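Local coordinates for DNA binding protein (Mycobacterium tuberculosis, PDB 4NB5) that represses transcription of several MmpS-MmpL transport systems and controls its own expression by binding directly to promoter DNA as a homodimer, at residues F19-G24 against A36-G41; Q51-L56 against T91-R96. One frame throughout, in Å; residues are numbered along the deposited sequence.

Contact 1: residues F19-G24 against A36-G41; sequences FVEQMG and AGRLLG
Glycines set the spacing where Gly24 meets Gly37 and Val20 meets Gly41: the first pair brings its CA atoms to 4.0 Å, and the axes of the two short helical segments approach to 6.9 Å. Their N-to-C directions make an angle of 141°, so they run roughly antiparallel. With no side chain on Gly37, its CA also makes a CA-H...O contact with Met23 O at 3.6 Å.

The apolar contacts lie along this backbone seam. Val20 CG1, anti to its own backbone N (chi1 169°), reaches Arg38 O and the CB of Arg38, the two side chains crossing at about a right angle, while CG2 rests on the backbone of Gly41. Met23 is bent at both chi2 and chi3. Its CG passes over one face of the Phe19 ring, offset toward the rim, and approaches Gly41 CA; the methyl CE goes on to Leu40 CD2 at 3.9 Å. Phe19 presents its edge to Gly41, with CE2 3.4 Å from Gly41 O in the ring plane.

This is the packing of helix 16-28 on helix 34-45 in the winged-helix MarR fold. Helix 16-28 is also met by the second subunit: Leu114 of the second subunit packs on Met23, and Gly121 of that subunit on Phe19.

The charged side chains Glu21 and Arg38 meet through water. Glu21 OE2 and Arg38 NE are 4.4 Å apart, and the oxygen lies well out of the guanidinium plane; a water bridges the two groups, donating to Glu21 OE2 (2.6 Å) and accepting from Arg38 NE (2.8 Å). Arg38 NH2 is held separately by the carbonyl of Leu60.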
loop_
_atom_site.group_PDB
_atom_site.type_symbol
_atom_site.label_atom_id
_atom_site.label_comp_id
_atom_site.label_asym_id
_atom_site.label_seq_id
_atom_site.Cartn_x
_atom_site.Cartn_y
_atom_site.Cartn_z
ATOM N N PHE B 19 -12.011 25.433 -4.694
ATOM C CA PHE B 19 -10.917 24.474 -4.579
ATOM C C PHE B 19 -11.433 23.042 -4.785
ATOM O O PHE B 19 -10.849 22.251 -5.536
ATOM C CB PHE B 19 -10.243 24.611 -3.212
ATOM C CG PHE B 19 -9.306 23.489 -2.889
ATOM C CD1 PHE B 19 -8.068 23.403 -3.506
ATOM C CD2 PHE B 19 -9.671 22.512 -1.979
ATOM C CE1 PHE B 19 -7.216 22.361 -3.214
ATOM C CE2 PHE B 19 -8.829 21.470 -1.687
ATOM C CZ PHE B 19 -7.602 21.390 -2.302
ATOM N N VAL B 20 -12.521 22.707 -4.102
ATOM C CA VAL B 20 -13.110 21.378 -4.197
ATOM C C VAL B 20 -13.512 21.084 -5.645
ATOM O O VAL B 20 -13.226 20.011 -6.184
ATOM C CB VAL B 20 -14.323 21.246 -3.259
ATOM C CG1 VAL B 20 -15.109 19.972 -3.554
ATOM C CG2 VAL B 20 -13.866 21.262 -1.816
ATOM N N GLU B 21 -14.149 22.060 -6.286
ATOM C CA GLU B 21 -14.550 21.921 -7.683
ATOM C C GLU B 21 -13.337 21.661 -8.576
ATOM O O GLU B 21 -13.372 20.810 -9.470
ATOM C CB GLU B 21 -15.254 23.198 -8.137
ATOM C CG GLU B 21 -15.769 23.160 -9.556
ATOM C CD GLU B 21 -17.073 22.403 -9.666
ATOM O OE1 GLU B 21 -17.702 22.471 -10.744
ATOM O OE2 GLU B 21 -17.466 21.745 -8.674
ATOM N N GLN B 22 -12.257 22.395 -8.334
ATOM C CA GLN B 22 -11.076 22.276 -9.176
ATOM C C GLN B 22 -10.373 20.947 -8.961
ATOM O O GLN B 22 -9.836 20.367 -9.902
ATOM C CB GLN B 22 -10.132 23.462 -8.966
ATOM C CG GLN B 22 -10.658 24.721 -9.634
ATOM C CD GLN B 22 -9.791 25.942 -9.385
ATOM O OE1 GLN B 22 -10.283 26.988 -8.969
ATOM N NE2 GLN B 22 -8.500 25.820 -9.669
ATOM N N MET B 23 -10.398 20.444 -7.731
ATOM C CA MET B 23 -9.900 19.097 -7.457
ATOM C C MET B 23 -10.697 18.037 -8.218
ATOM O O MET B 23 -10.133 17.076 -8.742
ATOM C CB MET B 23 -9.943 18.820 -5.955
ATOM C CG MET B 23 -8.881 19.591 -5.171
ATOM S SD MET B 23 -7.184 19.000 -5.465
ATOM C CE MET B 23 -7.229 17.453 -4.571
ATOM N N GLY B 24 -12.017 18.199 -8.271
ATOM C CA GLY B 24 -12.831 17.325 -9.092
ATOM C C GLY B 24 -12.390 17.362 -10.548
ATOM O O GLY B 24 -12.249 16.321 -11.182
ATOM N N ALA B 36 -14.401 11.531 -6.720
ATOM C CA ALA B 36 -13.195 11.200 -5.973
ATOM C C ALA B 36 -12.334 12.442 -5.737
ATOM O O ALA B 36 -11.821 12.642 -4.641
ATOM C CB ALA B 36 -12.395 10.134 -6.703
ATOM N N GLY B 37 -12.164 13.257 -6.774
ATOM C CA GLY B 37 -11.412 14.493 -6.652
ATOM C C GLY B 37 -12.042 15.465 -5.666
ATOM O O GLY B 37 -11.349 16.075 -4.853
ATOM N N ARG B 38 -13.362 15.622 -5.757
ATOM C CA ARG B 38 -14.083 16.521 -4.853
ATOM C C ARG B 38 -13.999 16.033 -3.413
ATOM O O ARG B 38 -13.812 16.829 -2.490
ATOM C CB ARG B 38 -15.544 16.667 -5.293
ATOM C CG ARG B 38 -15.712 17.382 -6.626
ATOM C CD ARG B 38 -17.169 17.360 -7.096
ATOM N NE ARG B 38 -18.026 18.145 -6.208
ATOM C CZ ARG B 38 -19.196 17.743 -5.710
ATOM N NH1 ARG B 38 -19.698 16.546 -5.996
ATOM N NH2 ARG B 38 -19.872 18.559 -4.911
ATOM N N LEU B 39 -14.126 14.719 -3.226
ATOM C CA LEU B 39 -13.997 14.114 -1.903
ATOM C C LEU B 39 -12.610 14.338 -1.297
ATOM O O LEU B 39 -12.490 14.705 -0.122
ATOM C CB LEU B 39 -14.339 12.622 -1.953
ATOM C CG LEU B 39 -14.163 11.878 -0.630
ATOM C CD1 LEU B 39 -14.973 12.527 0.479
ATOM C CD2 LEU B 39 -14.554 10.415 -0.784
ATOM N N LEU B 40 -11.558 14.140 -2.094
ATOM C CA LEU B 40 -10.210 14.390 -1.609
ATOM C C LEU B 40 -10.052 15.869 -1.263
ATOM O O LEU B 40 -9.512 16.217 -0.219
ATOM C CB LEU B 40 -9.174 13.965 -2.646
ATOM C CG LEU B 40 -7.710 14.203 -2.260
ATOM C CD1 LEU B 40 -7.360 13.533 -0.942
ATOM C CD2 LEU B 40 -6.775 13.726 -3.354
ATOM N N GLY B 41 -10.535 16.742 -2.141
ATOM C CA GLY B 41 -10.479 18.167 -1.875
ATOM C C GLY B 41 -11.193 18.547 -0.584
ATOM O O GLY B 41 -10.669 19.313 0.225
HETATM O O HOH W 1 -17.621 20.877 -6.230
#

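Contact 2: residues Q51-L56 against T91-R96; sequences QSSEEL and TYFRLR
Phe93 CG lies anti to the carbonyl carbon (chi1 -62°), which carries the ring to Ser53 and Leu56, and Ser52 OG sits between its backbone N and carbonyl carbon (chi1 76°), where it can accept from Glu55 N. Leu56 CD1 meets Phe93 CD2 at 3.8 Å, the two side chains crossing at about a right angle; Ser53 OG approaches CE2 of the same ring obliquely. On the other face of the sheet, Tyr92 CE1 packs against Ser52 CB at 3.7 Å, and the OH of Tyr92 is hydrogen-bonded to Asp88.

The backbones are joined by a hydrogen-bonded antiparallel pair: Gln51 N donates to Phe93 O (2.9 Å, 170° at the hydrogen), and Phe93 N returns a bond to Gln51 O at 2.8 Å. Beyond the non-hydrogen-bonded pair Ser52-Tyr92, Ser53 N reaches Thr91 O at 2.9 Å, tying the first turn of helix 53-59 to the residue before Tyr92. Ser52 N in turn donates to Glu55 OE1 (3.0 Å), completing a capping box that fixes the start of this helix. A water donates to Glu54 OE1 and accepts from Thr91 N.

Strand 92-95 also pairs with strand 80-83, so the short strand 51-52 forms one edge of a three-stranded antiparallel sheet within this chain. Such a strand leading into the inferred helix-turn-helix motif and pairing with the wing is characteristic of the winged-helix DNA-binding domain of MarR regulators.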
loop_
_atom_site.group_PDB
_atom_site.type_symbol
_atom_site.label_atom_id
_atom_site.label_comp_id
_atom_site.label_asym_id
_atom_site.label_seq_id
_atom_site.Cartn_x
_atom_site.Cartn_y
_atom_site.Cartn_z
ATOM N N GLN B 51 -14.877 13.215 9.039
ATOM C CA GLN B 51 -16.226 13.411 8.518
ATOM C C GLN B 51 -16.958 12.081 8.411
ATOM O O GLN B 51 -16.383 11.083 7.964
ATOM C CB GLN B 51 -16.163 14.035 7.119
ATOM C CG GLN B 51 -15.453 15.369 7.054
ATOM C CD GLN B 51 -16.390 16.533 7.296
ATOM O OE1 GLN B 51 -17.353 16.729 6.553
ATOM N NE2 GLN B 51 -16.114 17.310 8.330
ATOM N N SER B 52 -18.236 12.068 8.782
ATOM C CA SER B 52 -19.056 10.874 8.611
ATOM C C SER B 52 -19.491 10.703 7.164
ATOM O O SER B 52 -19.515 11.662 6.388
ATOM C CB SER B 52 -20.301 10.958 9.496
ATOM O OG SER B 52 -21.246 11.857 8.941
ATOM N N SER B 53 -19.853 9.477 6.803
ATOM C CA SER B 53 -20.334 9.183 5.458
ATOM C C SER B 53 -21.510 10.089 5.088
ATOM O O SER B 53 -21.589 10.609 3.969
ATOM C CB SER B 53 -20.759 7.716 5.355
ATOM O OG SER B 53 -19.634 6.857 5.385
ATOM N N GLU B 54 -22.410 10.289 6.045
ATOM C CA GLU B 54 -23.595 11.112 5.831
ATOM C C GLU B 54 -23.210 12.571 5.594
ATOM O O GLU B 54 -23.748 13.222 4.696
ATOM C CB GLU B 54 -24.536 11.000 7.035
ATOM C CG GLU B 54 -25.138 9.604 7.244
ATOM C CD GLU B 54 -24.124 8.534 7.653
ATOM O OE1 GLU B 54 -24.311 7.365 7.246
ATOM O OE2 GLU B 54 -23.155 8.844 8.385
ATOM N N GLU B 55 -22.273 13.070 6.396
ATOM C CA GLU B 55 -21.798 14.445 6.276
ATOM C C GLU B 55 -21.161 14.697 4.914
ATOM O O GLU B 55 -21.338 15.765 4.319
ATOM C CB GLU B 55 -20.784 14.756 7.378
ATOM C CG GLU B 55 -21.402 14.986 8.744
ATOM C CD GLU B 55 -20.362 15.197 9.832
ATOM O OE1 GLU B 55 -19.221 14.702 9.682
ATOM O OE2 GLU B 55 -20.687 15.861 10.838
ATOM N N LEU B 56 -20.414 13.708 4.430
ATOM C CA LEU B 56 -19.750 13.815 3.136
ATOM C C LEU B 56 -20.768 13.833 2.008
ATOM O O LEU B 56 -20.672 14.638 1.081
ATOM C CB LEU B 56 -18.767 12.655 2.947
ATOM C CG LEU B 56 -17.584 12.691 3.913
ATOM C CD1 LEU B 56 -16.766 11.407 3.838
ATOM C CD2 LEU B 56 -16.702 13.898 3.638
ATOM N N THR B 91 -19.918 5.476 9.880
ATOM C CA THR B 91 -18.603 5.349 9.265
ATOM C C THR B 91 -17.979 6.736 9.123
ATOM O O THR B 91 -18.620 7.650 8.613
ATOM C CB THR B 91 -18.701 4.707 7.870
ATOM O OG1 THR B 91 -19.272 3.398 7.978
ATOM C CG2 THR B 91 -17.325 4.606 7.221
ATOM N N TYR B 92 -16.745 6.897 9.593
ATOM C CA TYR B 92 -16.029 8.164 9.434
ATOM C C TYR B 92 -14.832 8.003 8.505
ATOM O O TYR B 92 -14.232 6.932 8.425
ATOM C CB TYR B 92 -15.528 8.688 10.775
ATOM C CG TYR B 92 -16.628 9.061 11.732
ATOM C CD1 TYR B 92 -17.202 10.323 11.700
ATOM C CD2 TYR B 92 -17.086 8.151 12.674
ATOM C CE1 TYR B 92 -18.207 10.668 12.580
ATOM C CE2 TYR B 92 -18.091 8.487 13.557
ATOM C CZ TYR B 92 -18.648 9.745 13.505
ATOM O OH TYR B 92 -19.651 10.080 14.387
ATOM N N PHE B 93 -14.486 9.082 7.809
ATOM C CA PHE B 93 -13.260 9.115 7.022
ATOM C C PHE B 93 -12.472 10.349 7.387
ATOM O O PHE B 93 -13.022 11.349 7.855
ATOM C CB PHE B 93 -13.554 9.136 5.521
ATOM C CG PHE B 93 -14.274 7.923 5.032
ATOM C CD1 PHE B 93 -13.592 6.740 4.799
ATOM C CD2 PHE B 93 -15.639 7.958 4.819
ATOM C CE1 PHE B 93 -14.263 5.617 4.347
ATOM C CE2 PHE B 93 -16.314 6.841 4.375
ATOM C CZ PHE B 93 -15.626 5.670 4.137
ATOM N N ARG B 94 -11.176 10.261 7.135
ATOM C CA ARG B 94 -10.279 11.342 7.439
ATOM C C ARG B 94 -9.077 11.291 6.496
ATOM O O ARG B 94 -8.656 10.253 6.113
ATOM C CB ARG B 94 -9.755 11.058 8.804
ATOM C CG ARG B 94 -9.303 12.161 9.587
ATOM C CD ARG B 94 -8.402 11.558 10.636
ATOM N NE ARG B 94 -7.339 12.338 10.284
ATOM C CZ ARG B 94 -7.062 13.465 10.838
ATOM N NH1 ARG B 94 -7.656 13.892 11.887
ATOM N NH2 ARG B 94 -6.145 14.114 10.294
ATOM N N LEU B 95 -8.563 12.439 6.140
ATOM C CA LEU B 95 -7.318 12.457 5.399
ATOM C C LEU B 95 -6.233 11.859 6.274
ATOM O O LEU B 95 -6.166 12.119 7.479
ATOM C CB LEU B 95 -6.945 13.887 5.029
ATOM C CG LEU B 95 -5.854 14.034 3.982
ATOM C CD1 LEU B 95 -6.409 13.769 2.592
ATOM C CD2 LEU B 95 -5.238 15.420 4.070
ATOM N N ARG B 96 -5.368 11.055 5.679
ATOM C CA ARG B 96 -4.295 10.444 6.441
ATOM C C ARG B 96 -3.240 11.466 6.830
ATOM O O ARG B 96 -3.039 12.461 6.142
ATOM C CB ARG B 96 -3.655 9.308 5.644
ATOM C CG ARG B 96 -4.090 7.933 6.102
ATOM C CD ARG B 96 -2.909 6.988 6.168
ATOM N NE ARG B 96 -2.721 6.266 4.921
ATOM C CZ ARG B 96 -1.602 5.636 4.575
ATOM N NH1 ARG B 96 -0.536 5.650 5.369
ATOM N NH2 ARG B 96 -1.547 5.008 3.413
HETATM O O HOH W 2 -22.421 5.942 8.272
#

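Overall arrangement
Both contacts are largely buried, with their centres 15 Å apart, yet they are built differently. Contact 1 is helix on helix, held by close backbone approach and apolar side chains, with a water-bridged charge pair at its margin. Contact 2 rests on backbone hydrogen bonds between strands, supplemented by a capped helix start and a single aliphatic-aromatic contact between Leu56 and Phe93. Helix 34-45 connects them: Leu40 CD1 packs on Leu95 CD1 at 3.7 Å, and Leu39 CD1 on Leu56 CD2 at 3.9 Å. Phe19, Gln22 and Met23 of contact 1 pack against the second subunit, whereas contact 2 belongs to the part of the domain that includes the inferred DNA-binding motif.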